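Local coordinates for protein polyketide biosynthesis 3-hydroxy-3-methylglutaryl-ACP synthase PksG (Bacillus subtilis, PDB 4YXT) that catalyses the aldol condensation of an acetyl group carried on an acyl-carrier protein with a beta-ketothioester polyketide intermediate during synthesis of the antibiotic bacillaene, at residues Asp200-Arg203 with Glu209-Asp212; Leu229-Arg234 with Ser332-Gly337; Ile310-Phe315 with Gly351-Leu356; Phe405-Glu408 with Arg414-Arg417. The protein carries 1 engineered substitution. All blocks are in the same frame, centred on the assembly; numbering follows the deposited sequence.

Interaction 1 (Asp200-Arg203 with Glu209-Asp212); sequences DTCR and EAGD
Glu209 OE1 is gripped by Arg203 across a short antiparallel beta hairpin and by Arg147 from outside it. Arg203 NE gives it a hydrogen bond of 2.7 Å that forms part of a salt bridge, and the Arg203 NH2 bond to the same oxygen, at 3.3 Å, is weak. The oxygen lies close to the guanidinium plane, whereas NE meets the carboxylate from above, 38° out of its plane, and the two planes are turned 79° from each other. Arg203 reaches there with an extended chain; Glu209 bends at chi2 (114°) to turn its carboxylate toward it. Two cationic partners on one oxygen should favour the charged carboxylate.

The hairpin is fastened by the reciprocal bonds of Cys202 and Ala210, N to O at 2.7 Å each way. Thr201 and Gly211 form the non-hydrogen-bonded pair, their CA atoms only 3.8 Å apart. Arg203 also donates through NH1 to the carbonyl of Ala82, an engineered residue at the position assigned by similarity to the general acid-base, and its backbone N bonds Asp86 of the second subunit. The hairpin borders both the probable active site and the dimer interface. At its far end, Asp212 N donates to Asp200 O at 2.6 Å.

Interaction 2 (Leu229-Arg234 with Ser332-Gly337); sequences LEYQKR and SEFYSG
A buried edge-to-face pair of Tyr231 and Phe334, completed by one hydroxyl-hydroxyl hydrogen bond, packs the C-terminal end of helix 213-234 against strand 331-339 of the large mixed sheet, part of the thiolase-like fold of HMG-CoA synthases. Tyr231 supplies the helix side of the contact, and Phe334 and Ser336, two residues apart on the strand, supply the other. The short helix and strand axes come within 8.4 Å at 47°, a separation bridged by the side chains.

The ring planes of Tyr231 and Phe334 are perpendicular, at 90°, with centroids 5.0 Å apart. Phe334 directs the CD1-CE1 edge at the tyrosine face: CE1 stands over the ring centre, while CD1 comes within 3.5 Å of Tyr231 CD2. In both residues CG lies anti to the backbone N (chi1 near 180°), which carries each ring toward the other element. Ser336 OG lies at the edge of the tyrosine ring, near its plane, and accepts a hydrogen bond of 2.9 Å from Tyr231 OH.

Phe334 belongs to a wider aromatic cluster, making further edge-to-face pairs with Phe228 and Phe244. Ser336 OG is also hydrogen-bonded to Asp187 OD2, on the neighbouring strand 184-195.

The phenol is therefore held in two ways: its face receives the slightly positive C-H edge of Phe334, which restricts the ring's turning, and its hydroxyl donates into a polar chain running through Ser336 to Asp187. That chain satisfies polar atoms in a buried setting and holds the tip of the side chain in place.

Interaction 3 (Ile310-Phe315 with Gly351-Leu356); sequences IDQGRF and GIEKHL
Asp311 OD2 meets Ile352 where the end of helix 301-312 faces the start of helix 352-357. The carboxylate oxygen touches the isoleucine at CD1, 3.7 Å away, and at CB, 3.8 Å away, the two side chains crossing at about a right angle. Beside this pair, Gln312 OE1 approaches Glu353 OE1 to 3.5 Å without a hydrogen bond, the amide and carboxylate planes 75° apart. No direct hydrogen bond spans the two segments.

A water supplies the polar link. It donates to Asp311 OD2 at 2.7 Å and accepts from Ile352 N, also at 2.7 Å, thereby joining an acidic side chain to a first-turn amide of the second helix. The negative charge would be expected to interact favourably with the positive end of that helix dipole. Asp311 CG sits beside its own backbone N (chi1 -79°), a setting that sends the carboxylate across toward the helix start. Tyr290 OH holds the same OD2 by a second hydrogen bond, and the Tyr290 side chain also touches Gln312, Ile352 and Glu353.

Gly351 occupies the N-cap position with positive phi (60°), and its O accepts the His355 N bond that begins the helical pattern. Farther out, Ile352 rests on Asn10 and Val11 of strand 5-12, while Asp311 touches Gln347 of helix 341-349. The water-mediated junction thus lies between two helix ends, bordered by that third helix and a strand of the central mixed sheet.

Interaction 4 (Phe405-Glu408 with Arg414-Arg417); sequences FLEE and RKYR
Leu406 reaches from CB to its methyls across an antiparallel hairpin that carries a classic beta bulge. CB lies 4.1 Å from Tyr416 CE1. Beyond it, CG, anti to the backbone N (chi1 179°), sends the two methyls to different partners. CD1 lies 3.8 Å from Lys415 O and settles over one face of the Tyr416 ring in a CH-pi contact, 4.3 Å from the centroid and offset toward the rim; CD2 reaches Arg414 NH1 at 3.9 Å. Asp50 holds the polar ends of both partners, through a salt bridge with Arg414 NH1 and a hydrogen bond with Tyr416 OH. Helix 51-64 backs this face, its Val52 and Thr53 touching Tyr416.

Backbone pairing is regular through Phe405-Arg417 and the non-hydrogen-bonded pair Leu406-Tyr416, then slips by one residue: Glu407 and Glu408 both face Lys415. Glu407 N bonds Lys415 O at 2.9 Å, the Glu408 N bond to that oxygen is weak, and Lys415 N returns to Glu408 O at 2.8 Å. The side chains of Glu408 and Lys415 run side by side to a salt bridge whose hydrogen bond, Lys415 NZ to Glu408 OE1 at 3.4 Å, is weak.

The four contacts are spread through the subunit, their centres 26 to 41 Å apart, and none touches another. Strand 208-211 leads directly into helix 213-234, making the hairpin of interaction 1, beside the probable active site, and the helix of interaction 2 consecutive elements; both contacts touch the second subunit. The segments of interactions 2 and 3 alternate along the chain, with nearest atoms about 7 Å apart, and Ile310 of interaction 3 packs on Thr339 of strand 331-339, part of interaction 2. Interaction 4 comes last, in a separate three-stranded sheet on the opposite side of the chain's centre from interaction 2. Like interaction 3, it lies away from the probable catalytic residues.

Interaction 1 (Asp200-Arg203 with Glu209-Asp212)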
loop_
_atom_site.group_PDB
_atom_site.type_symbol
_atom_site.label_atom_id
_atom_site.label_comp_id
_atom_site.label_asym_id
_atom_site.label_seq_id
_atom_site.Cartn_x
_atom_site.Cartn_y
_atom_site.Cartn_z
ATOM N N ASP A 200 -18.766 0.964 5.919
ATOM C CA ASP A 200 -19.658 -0.070 5.396
ATOM C C ASP A 200 -19.160 -1.473 5.692
ATOM O O ASP A 200 -19.936 -2.345 6.102
ATOM C CB ASP A 200 -20.004 0.142 3.911
ATOM C CG ASP A 200 -18.775 0.348 3.015
ATOM O OD1 ASP A 200 -17.729 0.794 3.502
ATOM O OD2 ASP A 200 -18.866 0.036 1.822
ATOM N N THR A 201 -17.873 -1.707 5.494
ATOM C CA THR A 201 -17.293 -2.965 5.873
ATOM C C THR A 201 -15.799 -2.755 6.163
ATOM O O THR A 201 -15.147 -1.894 5.558
ATOM C CB THR A 201 -17.455 -4.055 4.785
ATOM O OG1 THR A 201 -16.394 -3.933 3.854
ATOM C CG2 THR A 201 -18.792 -3.998 4.020
ATOM N N CYS A 202 -15.279 -3.556 7.087
ATOM C CA CYS A 202 -13.917 -3.446 7.561
ATOM C C CYS A 202 -13.435 -4.751 8.177
ATOM O O CYS A 202 -14.241 -5.701 8.403
ATOM C CB CYS A 202 -13.797 -2.313 8.606
ATOM S SG CYS A 202 -14.860 -2.473 10.056
ATOM N N ARG A 203 -12.126 -4.776 8.435
ATOM C CA ARG A 203 -11.408 -5.903 9.087
ATOM C C ARG A 203 -10.585 -5.421 10.302
ATOM O O ARG A 203 -9.330 -5.411 10.309
ATOM C CB ARG A 203 -10.534 -6.634 8.101
ATOM C CG ARG A 203 -11.320 -7.361 7.018
ATOM C CD ARG A 203 -10.376 -8.250 6.196
ATOM N NE ARG A 203 -11.082 -9.251 5.404
ATOM C CZ ARG A 203 -10.491 -10.261 4.753
ATOM N NH1 ARG A 203 -9.161 -10.384 4.760
ATOM N NH2 ARG A 203 -11.229 -11.133 4.053
ATOM N N GLU A 209 -13.984 -10.235 9.898
ATOM C CA GLU A 209 -14.652 -9.177 9.144
ATOM C C GLU A 209 -15.832 -8.532 9.877
ATOM O O GLU A 209 -16.454 -9.182 10.696
ATOM C CB GLU A 209 -15.177 -9.785 7.861
ATOM C CG GLU A 209 -15.613 -8.778 6.804
ATOM C CD GLU A 209 -14.758 -8.798 5.555
ATOM O OE1 GLU A 209 -13.719 -9.515 5.490
ATOM O OE2 GLU A 209 -15.157 -8.091 4.624
ATOM N N ALA A 210 -16.142 -7.260 9.582
ATOM C CA ALA A 210 -17.378 -6.602 10.070
ATOM C C ALA A 210 -17.933 -5.686 9.018
ATOM O O ALA A 210 -17.180 -5.153 8.213
ATOM C CB ALA A 210 -17.127 -5.799 11.328
ATOM N N GLY A 211 -19.250 -5.468 9.050
ATOM C CA GLY A 211 -19.892 -4.597 8.088
ATOM C C GLY A 211 -21.409 -4.607 8.005
ATOM O O GLY A 211 -22.084 -5.508 8.493
ATOM N N ASP A 212 -21.908 -3.577 7.333
ATOM C CA ASP A 212 -23.301 -3.229 7.213
ATOM C C ASP A 212 -23.660 -3.405 5.727
ATOM O O ASP A 212 -23.288 -2.592 4.872
ATOM C CB ASP A 212 -23.430 -1.779 7.688
ATOM C CG ASP A 212 -24.841 -1.211 7.597
ATOM O OD1 ASP A 212 -25.036 -0.187 8.274
ATOM O OD2 ASP A 212 -25.718 -1.707 6.850
#

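Interaction 2 (Leu229-Arg234 with Ser332-Gly337)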
loop_
_atom_site.group_PDB
_atom_site.type_symbol
_atom_site.label_atom_id
_atom_site.label_comp_id
_atom_site.label_asym_id
_atom_site.label_seq_id
_atom_site.Cartn_x
_atom_site.Cartn_y
_atom_site.Cartn_z
ATOM N N LEU A 229 -19.770 9.654 -13.889
ATOM C CA LEU A 229 -19.878 11.114 -13.968
ATOM C C LEU A 229 -18.478 11.753 -14.031
ATOM O O LEU A 229 -18.172 12.619 -14.930
ATOM C CB LEU A 229 -20.596 11.644 -12.718
ATOM C CG LEU A 229 -21.687 12.707 -12.780
ATOM C CD1 LEU A 229 -23.022 11.988 -12.583
ATOM C CD2 LEU A 229 -21.519 13.833 -11.741
ATOM N N GLU A 230 -17.585 11.323 -13.129
ATOM C CA GLU A 230 -16.221 11.911 -13.160
ATOM C C GLU A 230 -15.481 11.586 -14.491
ATOM O O GLU A 230 -14.888 12.469 -15.148
ATOM C CB GLU A 230 -15.412 11.501 -11.940
ATOM C CG GLU A 230 -16.052 11.877 -10.600
ATOM C CD GLU A 230 -15.774 13.339 -10.160
ATOM O OE1 GLU A 230 -15.262 14.163 -10.990
ATOM O OE2 GLU A 230 -16.075 13.659 -8.972
ATOM N N TYR A 231 -15.551 10.327 -14.908
ATOM C CA TYR A 231 -14.968 9.896 -16.188
ATOM C C TYR A 231 -15.467 10.717 -17.362
ATOM O O TYR A 231 -14.694 11.138 -18.201
ATOM C CB TYR A 231 -15.331 8.448 -16.401
ATOM C CG TYR A 231 -14.812 7.800 -17.656
ATOM C CD1 TYR A 231 -15.542 7.883 -18.828
ATOM C CD2 TYR A 231 -13.653 7.014 -17.653
ATOM C CE1 TYR A 231 -15.127 7.263 -19.982
ATOM C CE2 TYR A 231 -13.229 6.389 -18.807
ATOM C CZ TYR A 231 -13.976 6.521 -19.970
ATOM O OH TYR A 231 -13.654 5.903 -21.141
ATOM N N GLN A 232 -16.780 10.893 -17.422
ATOM C CA GLN A 232 -17.444 11.731 -18.430
ATOM C C GLN A 232 -16.957 13.169 -18.403
ATOM O O GLN A 232 -16.743 13.785 -19.440
ATOM C CB GLN A 232 -18.964 11.767 -18.170
ATOM C CG GLN A 232 -19.713 10.544 -18.626
ATOM C CD GLN A 232 -21.211 10.778 -18.652
ATOM O OE1 GLN A 232 -21.801 11.192 -17.664
ATOM N NE2 GLN A 232 -21.819 10.539 -19.788
ATOM N N LYS A 233 -16.790 13.719 -17.217
ATOM C CA LYS A 233 -16.286 15.083 -17.147
ATOM C C LYS A 233 -14.898 15.170 -17.781
ATOM O O LYS A 233 -14.580 16.172 -18.336
ATOM C CB LYS A 233 -16.312 15.637 -15.733
ATOM C CG LYS A 233 -17.714 15.616 -15.142
ATOM C CD LYS A 233 -17.822 16.414 -13.851
ATOM C CE LYS A 233 -19.267 16.456 -13.387
ATOM N NZ LYS A 233 -19.588 17.751 -12.720
ATOM N N ARG A 234 -14.123 14.081 -17.744
ATOM C CA ARG A 234 -12.800 14.030 -18.347
ATOM C C ARG A 234 -12.774 13.519 -19.801
ATOM O O ARG A 234 -11.821 13.764 -20.517
ATOM C CB ARG A 234 -11.902 13.159 -17.474
ATOM C CG ARG A 234 -11.490 13.856 -16.177
ATOM C CD ARG A 234 -11.007 12.863 -15.127
ATOM N NE ARG A 234 -10.733 13.490 -13.851
ATOM C CZ ARG A 234 -9.527 13.749 -13.328
ATOM N NH1 ARG A 234 -8.384 13.423 -13.908
ATOM N NH2 ARG A 234 -9.496 14.326 -12.148
ATOM N N SER A 332 -13.166 4.370 -5.003
ATOM C CA SER A 332 -13.663 3.751 -6.200
ATOM C C SER A 332 -13.108 4.418 -7.464
ATOM O O SER A 332 -12.550 5.503 -7.408
ATOM C CB SER A 332 -15.205 3.751 -6.218
ATOM O OG SER A 332 -15.786 5.041 -6.249
ATOM N N GLU A 333 -13.230 3.733 -8.601
ATOM C CA GLU A 333 -12.709 4.235 -9.848
ATOM C C GLU A 333 -13.368 3.552 -11.062
ATOM O O GLU A 333 -13.560 2.344 -11.060
ATOM C CB GLU A 333 -11.197 4.058 -9.954
ATOM C CG GLU A 333 -10.540 4.756 -11.197
ATOM C CD GLU A 333 -8.993 4.953 -11.071
ATOM O OE1 GLU A 333 -8.319 5.306 -12.068
ATOM O OE2 GLU A 333 -8.407 4.774 -9.970
ATOM N N PHE A 334 -13.638 4.351 -12.105
ATOM C CA PHE A 334 -14.090 3.847 -13.358
ATOM C C PHE A 334 -13.054 4.193 -14.375
ATOM O O PHE A 334 -12.673 5.333 -14.495
ATOM C CB PHE A 334 -15.437 4.459 -13.746
ATOM C CG PHE A 334 -15.976 3.928 -15.018
ATOM C CD1 PHE A 334 -15.692 4.558 -16.227
ATOM C CD2 PHE A 334 -16.759 2.785 -15.027
ATOM C CE1 PHE A 334 -16.178 4.042 -17.404
ATOM C CE2 PHE A 334 -17.267 2.267 -16.214
ATOM C CZ PHE A 334 -16.965 2.875 -17.402
ATOM N N TYR A 335 -12.657 3.219 -15.166
ATOM C CA TYR A 335 -11.709 3.455 -16.208
ATOM C C TYR A 335 -11.927 2.452 -17.328
ATOM O O TYR A 335 -12.721 1.535 -17.201
ATOM C CB TYR A 335 -10.287 3.279 -15.653
ATOM C CG TYR A 335 -10.006 2.007 -14.880
ATOM C CD1 TYR A 335 -10.568 1.770 -13.649
ATOM C CD2 TYR A 335 -9.129 1.046 -15.390
ATOM C CE1 TYR A 335 -10.267 0.627 -12.929
ATOM C CE2 TYR A 335 -8.831 -0.098 -14.690
ATOM C CZ TYR A 335 -9.396 -0.301 -13.462
ATOM O OH TYR A 335 -9.055 -1.427 -12.774
ATOM N N SER A 336 -11.204 2.636 -18.425
ATOM C CA SER A 336 -11.478 1.916 -19.638
ATOM C C SER A 336 -10.196 1.533 -20.311
ATOM O O SER A 336 -9.132 2.089 -20.003
ATOM C CB SER A 336 -12.309 2.768 -20.594
ATOM O OG SER A 336 -11.569 3.878 -21.004
ATOM N N GLY A 337 -10.302 0.517 -21.157
ATOM C CA GLY A 337 -9.193 0.048 -21.954
ATOM C C GLY A 337 -9.658 -0.825 -23.110
ATOM O O GLY A 337 -10.831 -1.277 -23.125
#

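Interaction 3 (Ile310-Phe315 with Gly351-Leu356)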
loop_
_atom_site.group_PDB
_atom_site.type_symbol
_atom_site.label_atom_id
_atom_site.label_comp_id
_atom_site.label_asym_id
_atom_site.label_seq_id
_atom_site.Cartn_x
_atom_site.Cartn_y
_atom_site.Cartn_z
ATOM N N ILE A 310 -12.601 -11.174 -20.923
ATOM C CA ILE A 310 -11.650 -11.430 -21.979
ATOM C C ILE A 310 -11.680 -12.881 -22.424
ATOM O O ILE A 310 -11.653 -13.109 -23.589
ATOM C CB ILE A 310 -10.216 -10.980 -21.629
ATOM C CG1 ILE A 310 -10.186 -9.453 -21.488
ATOM C CG2 ILE A 310 -9.255 -11.402 -22.743
ATOM C CD1 ILE A 310 -9.041 -8.919 -20.694
ATOM N N ASP A 311 -11.753 -13.862 -21.525
ATOM C CA ASP A 311 -11.848 -15.257 -21.952
ATOM C C ASP A 311 -13.212 -15.593 -22.586
ATOM O O ASP A 311 -13.266 -16.295 -23.580
ATOM C CB ASP A 311 -11.543 -16.244 -20.806
ATOM C CG ASP A 311 -10.026 -16.406 -20.544
ATOM O OD1 ASP A 311 -9.213 -15.702 -21.188
ATOM O OD2 ASP A 311 -9.640 -17.235 -19.680
ATOM N N GLN A 312 -14.306 -15.062 -22.048
ATOM C CA GLN A 312 -15.638 -15.517 -22.457
ATOM C C GLN A 312 -16.294 -14.650 -23.497
ATOM O O GLN A 312 -17.236 -15.084 -24.133
ATOM C CB GLN A 312 -16.532 -15.683 -21.240
ATOM C CG GLN A 312 -15.913 -16.542 -20.149
ATOM C CD GLN A 312 -15.701 -17.981 -20.567
ATOM O OE1 GLN A 312 -14.674 -18.609 -20.240
ATOM N NE2 GLN A 312 -16.662 -18.518 -21.305
ATOM N N GLY A 313 -15.760 -13.466 -23.756
ATOM C CA GLY A 313 -16.429 -12.517 -24.627
ATOM C C GLY A 313 -15.973 -12.662 -26.055
ATOM O O GLY A 313 -15.187 -13.501 -26.346
ATOM N N ARG A 314 -16.499 -11.828 -26.940
ATOM C CA ARG A 314 -16.210 -11.900 -28.378
ATOM C C ARG A 314 -15.239 -10.799 -28.798
ATOM O O ARG A 314 -15.558 -9.620 -28.678
ATOM C CB ARG A 314 -17.515 -11.767 -29.192
ATOM C CG ARG A 314 -17.305 -11.894 -30.710
ATOM C CD ARG A 314 -18.578 -11.775 -31.519
ATOM N NE ARG A 314 -19.655 -12.638 -31.035
ATOM C CZ ARG A 314 -20.887 -12.654 -31.554
ATOM N NH1 ARG A 314 -21.199 -11.873 -32.595
ATOM N NH2 ARG A 314 -21.809 -13.472 -31.061
ATOM N N PHE A 315 -14.058 -11.182 -29.275
ATOM C CA PHE A 315 -13.023 -10.214 -29.676
ATOM C C PHE A 315 -12.503 -10.434 -31.077
ATOM O O PHE A 315 -11.302 -10.637 -31.280
ATOM C CB PHE A 315 -11.893 -10.193 -28.649
ATOM C CG PHE A 315 -12.316 -9.611 -27.337
ATOM C CD1 PHE A 315 -12.214 -8.244 -27.099
ATOM C CD2 PHE A 315 -12.899 -10.399 -26.384
ATOM C CE1 PHE A 315 -12.670 -7.688 -25.902
ATOM C CE2 PHE A 315 -13.333 -9.862 -25.185
ATOM C CZ PHE A 315 -13.203 -8.517 -24.927
ATOM N N GLY A 351 -5.303 -20.962 -19.884
ATOM C CA GLY A 351 -6.253 -22.006 -19.515
ATOM C C GLY A 351 -6.909 -21.776 -18.170
ATOM O O GLY A 351 -7.118 -22.700 -17.380
ATOM N N ILE A 352 -7.336 -20.545 -17.918
ATOM C CA ILE A 352 -7.974 -20.259 -16.599
ATOM C C ILE A 352 -9.150 -21.190 -16.297
ATOM O O ILE A 352 -9.214 -21.775 -15.209
ATOM C CB ILE A 352 -8.389 -18.764 -16.457
ATOM C CG1 ILE A 352 -7.147 -17.890 -16.268
ATOM C CG2 ILE A 352 -9.303 -18.567 -15.280
ATOM C CD1 ILE A 352 -7.324 -16.485 -16.832
ATOM N N GLU A 353 -10.070 -21.325 -17.242
ATOM C CA GLU A 353 -11.247 -22.225 -17.092
ATOM C C GLU A 353 -10.820 -23.624 -16.733
ATOM O O GLU A 353 -11.286 -24.243 -15.757
ATOM C CB GLU A 353 -12.066 -22.271 -18.399
ATOM C CG GLU A 353 -13.361 -21.503 -18.321
ATOM C CD GLU A 353 -14.467 -22.035 -19.198
ATOM O OE1 GLU A 353 -14.268 -22.124 -20.408
ATOM O OE2 GLU A 353 -15.554 -22.330 -18.681
ATOM N N LYS A 354 -9.877 -24.123 -17.530
ATOM C CA LYS A 354 -9.334 -25.481 -17.300
ATOM C C LYS A 354 -8.778 -25.580 -15.867
ATOM O O LYS A 354 -9.045 -26.522 -15.092
ATOM C CB LYS A 354 -8.274 -25.721 -18.371
ATOM C CG LYS A 354 -7.754 -27.123 -18.583
ATOM C CD LYS A 354 -6.660 -27.089 -19.666
ATOM C CE LYS A 354 -5.482 -27.985 -19.325
ATOM N NZ LYS A 354 -4.766 -27.649 -18.051
ATOM N N HIS A 355 -8.042 -24.577 -15.441
ATOM C CA HIS A 355 -7.597 -24.645 -14.061
ATOM C C HIS A 355 -8.754 -24.725 -13.038
ATOM O O HIS A 355 -8.722 -25.500 -12.070
ATOM C CB HIS A 355 -6.674 -23.462 -13.746
ATOM C CG HIS A 355 -6.682 -23.103 -12.304
ATOM N ND1 HIS A 355 -7.122 -21.878 -11.843
ATOM C CD2 HIS A 355 -6.377 -23.834 -11.211
ATOM C CE1 HIS A 355 -7.066 -21.866 -10.523
ATOM N NE2 HIS A 355 -6.639 -23.045 -10.115
ATOM N N LEU A 356 -9.785 -23.894 -13.221
ATOM C CA LEU A 356 -10.908 -23.913 -12.299
ATOM C C LEU A 356 -11.628 -25.288 -12.319
ATOM O O LEU A 356 -12.060 -25.816 -11.258
ATOM C CB LEU A 356 -11.899 -22.816 -12.658
ATOM C CG LEU A 356 -11.399 -21.361 -12.519
ATOM C CD1 LEU A 356 -12.414 -20.386 -13.066
ATOM C CD2 LEU A 356 -11.095 -21.034 -11.094
HETATM O O HOH W 1 -7.346 -18.633 -19.886
#

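Interaction 4 (Phe405-Glu408 with Arg414-Arg417)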
loop_
_atom_site.group_PDB
_atom_site.type_symbol
_atom_site.label_atom_id
_atom_site.label_comp_id
_atom_site.label_asym_id
_atom_site.label_seq_id
_atom_site.Cartn_x
_atom_site.Cartn_y
_atom_site.Cartn_z
ATOM N N PHE A 405 3.305 -24.136 -1.554
ATOM C CA PHE A 405 2.522 -24.349 -0.346
ATOM C C PHE A 405 3.299 -23.931 0.859
ATOM O O PHE A 405 4.510 -23.951 0.822
ATOM C CB PHE A 405 2.088 -25.814 -0.233
ATOM C CG PHE A 405 1.038 -26.176 -1.214
ATOM C CD1 PHE A 405 -0.239 -25.630 -1.098
ATOM C CD2 PHE A 405 1.321 -27.004 -2.285
ATOM C CE1 PHE A 405 -1.212 -25.905 -2.033
ATOM C CE2 PHE A 405 0.338 -27.297 -3.214
ATOM C CZ PHE A 405 -0.928 -26.753 -3.087
ATOM N N LEU A 406 2.585 -23.527 1.906
ATOM C CA LEU A 406 3.193 -23.141 3.155
ATOM C C LEU A 406 3.556 -24.431 3.867
ATOM O O LEU A 406 2.687 -25.259 4.142
ATOM C CB LEU A 406 2.194 -22.358 4.015
ATOM C CG LEU A 406 2.597 -21.869 5.403
ATOM C CD1 LEU A 406 3.892 -21.068 5.447
ATOM C CD2 LEU A 406 1.483 -21.036 6.031
ATOM N N GLU A 407 4.835 -24.589 4.174
ATOM C CA GLU A 407 5.344 -25.791 4.798
ATOM C C GLU A 407 5.432 -25.607 6.311
ATOM O O GLU A 407 5.169 -26.522 7.059
ATOM C CB GLU A 407 6.729 -26.084 4.211
ATOM C CG GLU A 407 7.320 -27.465 4.502
ATOM C CD GLU A 407 8.844 -27.460 4.536
ATOM O OE1 GLU A 407 9.444 -26.457 5.015
ATOM O OE2 GLU A 407 9.443 -28.468 4.097
ATOM N N GLU A 408 5.821 -24.412 6.755
ATOM C CA GLU A 408 6.120 -24.191 8.151
ATOM C C GLU A 408 6.373 -22.709 8.434
ATOM O O GLU A 408 6.840 -21.985 7.571
ATOM C CB GLU A 408 7.404 -24.955 8.487
ATOM C CG GLU A 408 7.700 -25.116 9.971
ATOM C CD GLU A 408 9.194 -25.190 10.263
ATOM O OE1 GLU A 408 9.983 -25.500 9.331
ATOM O OE2 GLU A 408 9.577 -24.928 11.430
ATOM N N ARG A 414 8.132 -17.501 7.388
ATOM C CA ARG A 414 7.382 -18.474 6.602
ATOM C C ARG A 414 8.204 -19.188 5.548
ATOM O O ARG A 414 8.851 -18.556 4.713
ATOM C CB ARG A 414 6.195 -17.826 5.898
ATOM C CG ARG A 414 5.324 -17.081 6.838
ATOM C CD ARG A 414 3.997 -16.752 6.248
ATOM N NE ARG A 414 3.121 -16.290 7.293
ATOM C CZ ARG A 414 1.811 -16.457 7.285
ATOM N NH1 ARG A 414 1.229 -17.107 6.299
ATOM N NH2 ARG A 414 1.085 -16.002 8.290
ATOM N N LYS A 415 8.110 -20.514 5.524
ATOM C CA LYS A 415 8.858 -21.248 4.528
ATOM C C LYS A 415 7.946 -22.054 3.650
ATOM O O LYS A 415 7.057 -22.729 4.135
ATOM C CB LYS A 415 9.925 -22.078 5.221
ATOM C CG LYS A 415 10.892 -21.180 6.023
ATOM C CD LYS A 415 11.688 -21.965 7.040
ATOM C CE LYS A 415 12.452 -23.112 6.372
ATOM N NZ LYS A 415 12.394 -24.287 7.278
ATOM N N TYR A 416 8.146 -21.918 2.337
ATOM C CA TYR A 416 7.285 -22.512 1.352
ATOM C C TYR A 416 8.020 -23.620 0.604
ATOM O O TYR A 416 9.199 -23.754 0.700
ATOM C CB TYR A 416 6.717 -21.448 0.393
ATOM C CG TYR A 416 5.982 -20.342 1.129
ATOM C CD1 TYR A 416 4.620 -20.353 1.246
ATOM C CD2 TYR A 416 6.690 -19.279 1.723
ATOM C CE1 TYR A 416 3.953 -19.342 1.947
ATOM C CE2 TYR A 416 6.040 -18.266 2.408
ATOM C CZ TYR A 416 4.677 -18.297 2.516
ATOM O OH TYR A 416 4.048 -17.310 3.198
ATOM N N ARG A 417 7.272 -24.420 -0.124
ATOM C CA ARG A 417 7.819 -25.574 -0.832
ATOM C C ARG A 417 7.021 -25.800 -2.108
ATOM O O ARG A 417 5.793 -25.602 -2.129
ATOM C CB ARG A 417 7.688 -26.792 0.071
ATOM C CG ARG A 417 8.289 -28.081 -0.462
ATOM C CD ARG A 417 7.782 -29.246 0.379
ATOM N NE ARG A 417 8.371 -30.519 -0.038
ATOM C CZ ARG A 417 8.375 -31.628 0.698
ATOM N NH1 ARG A 417 7.826 -31.629 1.906
ATOM N NH2 ARG A 417 8.941 -32.737 0.234
#